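PDB 4XFK: putative branched chain amino acid ABC transporter, periplasmic amino acid-binding protein from Brucella ovis, which probably serves as the periplasmic binding component of an amino-acid transport system, capturing branched-chain and related amino acids for uptake. Local coordinates for residues Q349-M354 with T381-I386. The protein carries 1 engineered substitution. Numbering follows the deposited sequence.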
ATOM      1  N   GLN A 349       8.688  -5.048   8.337  1.00  7.84           N
ATOM      2  CA  GLN A 349       8.499  -4.523   6.994  1.00  6.98           C
ATOM      3  C   GLN A 349       8.751  -5.649   5.991  1.00  6.87           C
ATOM      4  O   GLN A 349       9.809  -6.283   6.019  1.00  7.56           O
ATOM      5  CB  GLN A 349       9.473  -3.364   6.738  1.00  7.56           C
ATOM      6  CG  GLN A 349       9.467  -2.850   5.313  1.00  7.57           C
ATOM      7  CD  GLN A 349       8.099  -2.332   4.894  1.00  7.15           C
ATOM      8  OE1 GLN A 349       7.528  -1.439   5.532  1.00  7.56           O
ATOM      9  NE2 GLN A 349       7.562  -2.895   3.817  1.00  7.26           N
ATOM     10  N   ALA A 350       7.781  -5.917   5.121  1.00  7.13           N
ATOM     11  CA  ALA A 350       7.956  -6.952   4.105  1.00  7.84           C
ATOM     12  C   ALA A 350       8.986  -6.538   3.055  1.00  7.26           C
ATOM     13  O   ALA A 350       9.163  -5.342   2.770  1.00  7.55           O
ATOM     14  CB  ALA A 350       6.631  -7.294   3.440  1.00  7.97           C
ATOM     15  N   LYS A 351       9.663  -7.546   2.505  1.00  7.27           N
ATOM     16  CA  LYS A 351      10.676  -7.388   1.464  1.00  7.69           C
ATOM     17  C   LYS A 351      10.120  -7.955   0.164  1.00  7.12           C
ATOM     18  O   LYS A 351       9.692  -9.110   0.122  1.00  7.58           O
ATOM     19  CB  LYS A 351      11.960  -8.118   1.853  1.00  9.46           C
ATOM     20  CG  LYS A 351      13.077  -7.924   0.847  1.00 11.91           C
ATOM     21  CD  LYS A 351      14.447  -8.125   1.471  1.00 18.61           C
ATOM     22  CE  LYS A 351      14.777  -9.576   1.646  1.00 21.98           C
ATOM     23  NZ  LYS A 351      16.193  -9.688   2.102  1.00 22.66           N
ATOM     24  N   PHE A 352      10.121  -7.144  -0.892  1.00  6.93           N
ATOM     25  CA  PHE A 352       9.495  -7.516  -2.157  1.00  7.43           C
ATOM     26  C   PHE A 352      10.008  -6.586  -3.251  1.00  8.13           C
ATOM     27  O   PHE A 352      10.484  -5.493  -2.957  1.00  8.49           O
ATOM     28  CB  PHE A 352       7.969  -7.389  -2.043  1.00  8.36           C
ATOM     29  CG  PHE A 352       7.521  -6.108  -1.397  1.00  7.24           C
ATOM     30  CD1 PHE A 352       7.505  -4.918  -2.123  1.00  8.53           C
ATOM     31  CD2 PHE A 352       7.155  -6.077  -0.061  1.00  7.73           C
ATOM     32  CE1 PHE A 352       7.157  -3.730  -1.534  1.00  9.91           C
ATOM     33  CE2 PHE A 352       6.791  -4.882   0.539  1.00  7.57           C
ATOM     34  CZ  PHE A 352       6.785  -3.706  -0.202  1.00  8.80           C
ATOM     35  N   PRO A 353       9.914  -7.014  -4.518  1.00  8.59           N
ATOM     36  CA  PRO A 353      10.338  -6.140  -5.617  1.00  9.33           C
ATOM     37  C   PRO A 353       9.394  -4.960  -5.856  1.00  8.27           C
ATOM     38  O   PRO A 353       8.217  -4.998  -5.487  1.00  8.08           O
ATOM     39  CB  PRO A 353      10.327  -7.068  -6.849  1.00 11.81           C
ATOM     40  CG  PRO A 353      10.101  -8.434  -6.341  1.00 13.16           C
ATOM     41  CD  PRO A 353       9.476  -8.337  -4.989  1.00 10.45           C
ATOM     42  N   MET A 354       9.933  -3.914  -6.482  1.00  7.83           N
ATOM     43  CA  MET A 354       9.166  -2.748  -6.897  1.00  7.64           C
ATOM     44  C   MET A 354       9.350  -2.511  -8.388  1.00  7.50           C
ATOM     45  O   MET A 354      10.441  -2.674  -8.926  1.00  9.72           O
ATOM     46  CB  MET A 354       9.603  -1.512  -6.109  1.00  7.81           C
ATOM     47  CG  MET A 354       9.185  -1.540  -4.641  1.00  7.27           C
ATOM     48  SD  MET A 354       7.387  -1.435  -4.401  1.00  7.49           S
ATOM     49  CE  MET A 354       7.119   0.300  -4.757  1.00  7.95           C
ATOM     50  N   THR A 381      14.918  -5.287  -7.237  1.00 10.42           N
ATOM     51  CA  THR A 381      14.769  -6.491  -6.422  1.00 10.52           C
ATOM     52  C   THR A 381      14.315  -6.125  -5.011  1.00 10.04           C
ATOM     53  O   THR A 381      14.326  -4.954  -4.625  1.00 10.11           O
ATOM     54  CB  THR A 381      16.098  -7.258  -6.292  1.00 11.39           C
ATOM     55  OG1 THR A 381      17.030  -6.442  -5.577  1.00 12.47           O
ATOM     56  CG2 THR A 381      16.664  -7.616  -7.655  1.00 12.84           C
ATOM     57  N   GLY A 382      13.908  -7.130  -4.244  1.00  9.88           N
ATOM     58  CA  GLY A 382      13.581  -6.939  -2.841  1.00  9.68           C
ATOM     59  C   GLY A 382      14.712  -6.269  -2.073  1.00 10.23           C
ATOM     60  O   GLY A 382      14.496  -5.304  -1.342  1.00 10.35           O
ATOM     61  N   ASP A 383      15.937  -6.751  -2.265  1.00 11.38           N
ATOM     62  CA  ASP A 383      17.081  -6.139  -1.593  1.00 14.10           C
ATOM     63  C   ASP A 383      17.294  -4.678  -2.012  1.00 13.43           C
ATOM     64  O   ASP A 383      17.676  -3.835  -1.198  1.00 13.74           O
ATOM     65  CB  ASP A 383      18.349  -6.960  -1.832  1.00 16.77           C
ATOM     66  CG  ASP A 383      18.364  -8.252  -1.034  1.00 21.26           C
ATOM     67  OD1 ASP A 383      17.748  -8.282   0.052  1.00 23.36           O
ATOM     68  OD2 ASP A 383      18.991  -9.235  -1.486  1.00 25.04           O
ATOM     69  N   GLU A 384      17.046  -4.382  -3.283  1.00 11.24           N
ATOM     70  CA  GLU A 384      17.173  -3.021  -3.782  1.00 11.71           C
ATOM     71  C   GLU A 384      16.041  -2.114  -3.308  1.00 11.98           C
ATOM     72  O   GLU A 384      16.218  -0.897  -3.218  1.00 15.55           O
ATOM     73  CB  GLU A 384      17.250  -3.020  -5.314  1.00 12.51           C
ATOM     74  CG  GLU A 384      18.566  -3.560  -5.873  1.00 13.42           C
ATOM     75  CD  GLU A 384      18.539  -3.748  -7.385  1.00 14.82           C
ATOM     76  OE1 GLU A 384      17.444  -3.930  -7.943  1.00 13.89           O
ATOM     77  OE2 GLU A 384      19.615  -3.718  -8.026  1.00 19.25           O
ATOM     78  N   SER A 385      14.890  -2.705  -2.993  1.00  9.71           N
ATOM     79  CA  SER A 385      13.682  -1.926  -2.704  1.00  8.48           C
ATOM     80  C   SER A 385      13.474  -1.598  -1.229  1.00  8.80           C
ATOM     81  O   SER A 385      13.076  -0.480  -0.884  1.00 10.14           O
ATOM     82  CB  SER A 385      12.437  -2.645  -3.239  1.00  8.44           C
ATOM     83  OG  SER A 385      12.491  -2.799  -4.643  1.00  9.98           O
ATOM     84  N   ILE A 386      13.700  -2.576  -0.360  1.00  9.68           N
ATOM     85  CA  ILE A 386      13.376  -2.381   1.049  1.00  9.23           C
ATOM     86  C   ILE A 386      14.232  -1.272   1.671  1.00 10.26           C
ATOM     87  O   ILE A 386      15.422  -1.146   1.368  1.00 11.62           O
ATOM     88  CB  ILE A 386      13.487  -3.708   1.846  1.00  8.82           C
ATOM     89  CG1 ILE A 386      12.782  -3.565   3.199  1.00  8.31           C
ATOM     90  CG2 ILE A 386      14.964  -4.175   1.989  1.00 11.08           C
ATOM     91  CD1 ILE A 386      12.628  -4.870   3.950  1.00  8.82           C
TER
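Lys-351 and Ile-386 bury the most surface here, the lysine chain passing the first residues of the short helix 382-385 while the isoleucine reaches back over the backbone of the 349-354 segment. With CG anti to the backbone N (chi1 -177°), the lysine chain passes Gly-382, where CG lies 3.7 Å from the carbonyl O of that glycine. A bend at chi3 (78°) then turns the ammonium to Asp-383, and NZ donates to OD1 of that aspartate at 2.9 Å, nearly in line with its C-O bond, forming a salt bridge at the protein surface. Ile-386, the first residue past the helix to leave helical geometry, has an extended side chain whose CD1 sits 3.7 Å from Ala-350 O. CG2 of the same residue rests against Lys-351 CD, and its CG1 and CD1 pass Gln-349 CG in the opposite sense. The rotation of the Gln-349 amide is fixed by NE2 donating to Ala-350 O, in the carbonyl plane, and to Ser-135 O, while Arg-133 NE donates to OE1. In this two-lobed periplasmic binding protein fold, strand 350-360 pairs antiparallel with strand 373-380, and the short helix follows as the chain leaves that second strand. Thr-381 and Glu-384 close the helix start with a capping box: Glu-384 N donates to Thr-381 OG1, and Thr-381 N to Glu-384 OE1. Gly-382 brings its backbone close to Phe-352, its CA making a CA-H...O contact of 3.4 Å with Phe-352 O. Ser-385 directs its CB toward the 349-354 segment, 3.5 Å from Phe-352 O; its OG donates to Thr-381 O from above the carbonyl plane and packs 3.5 Å from Met-354 CB.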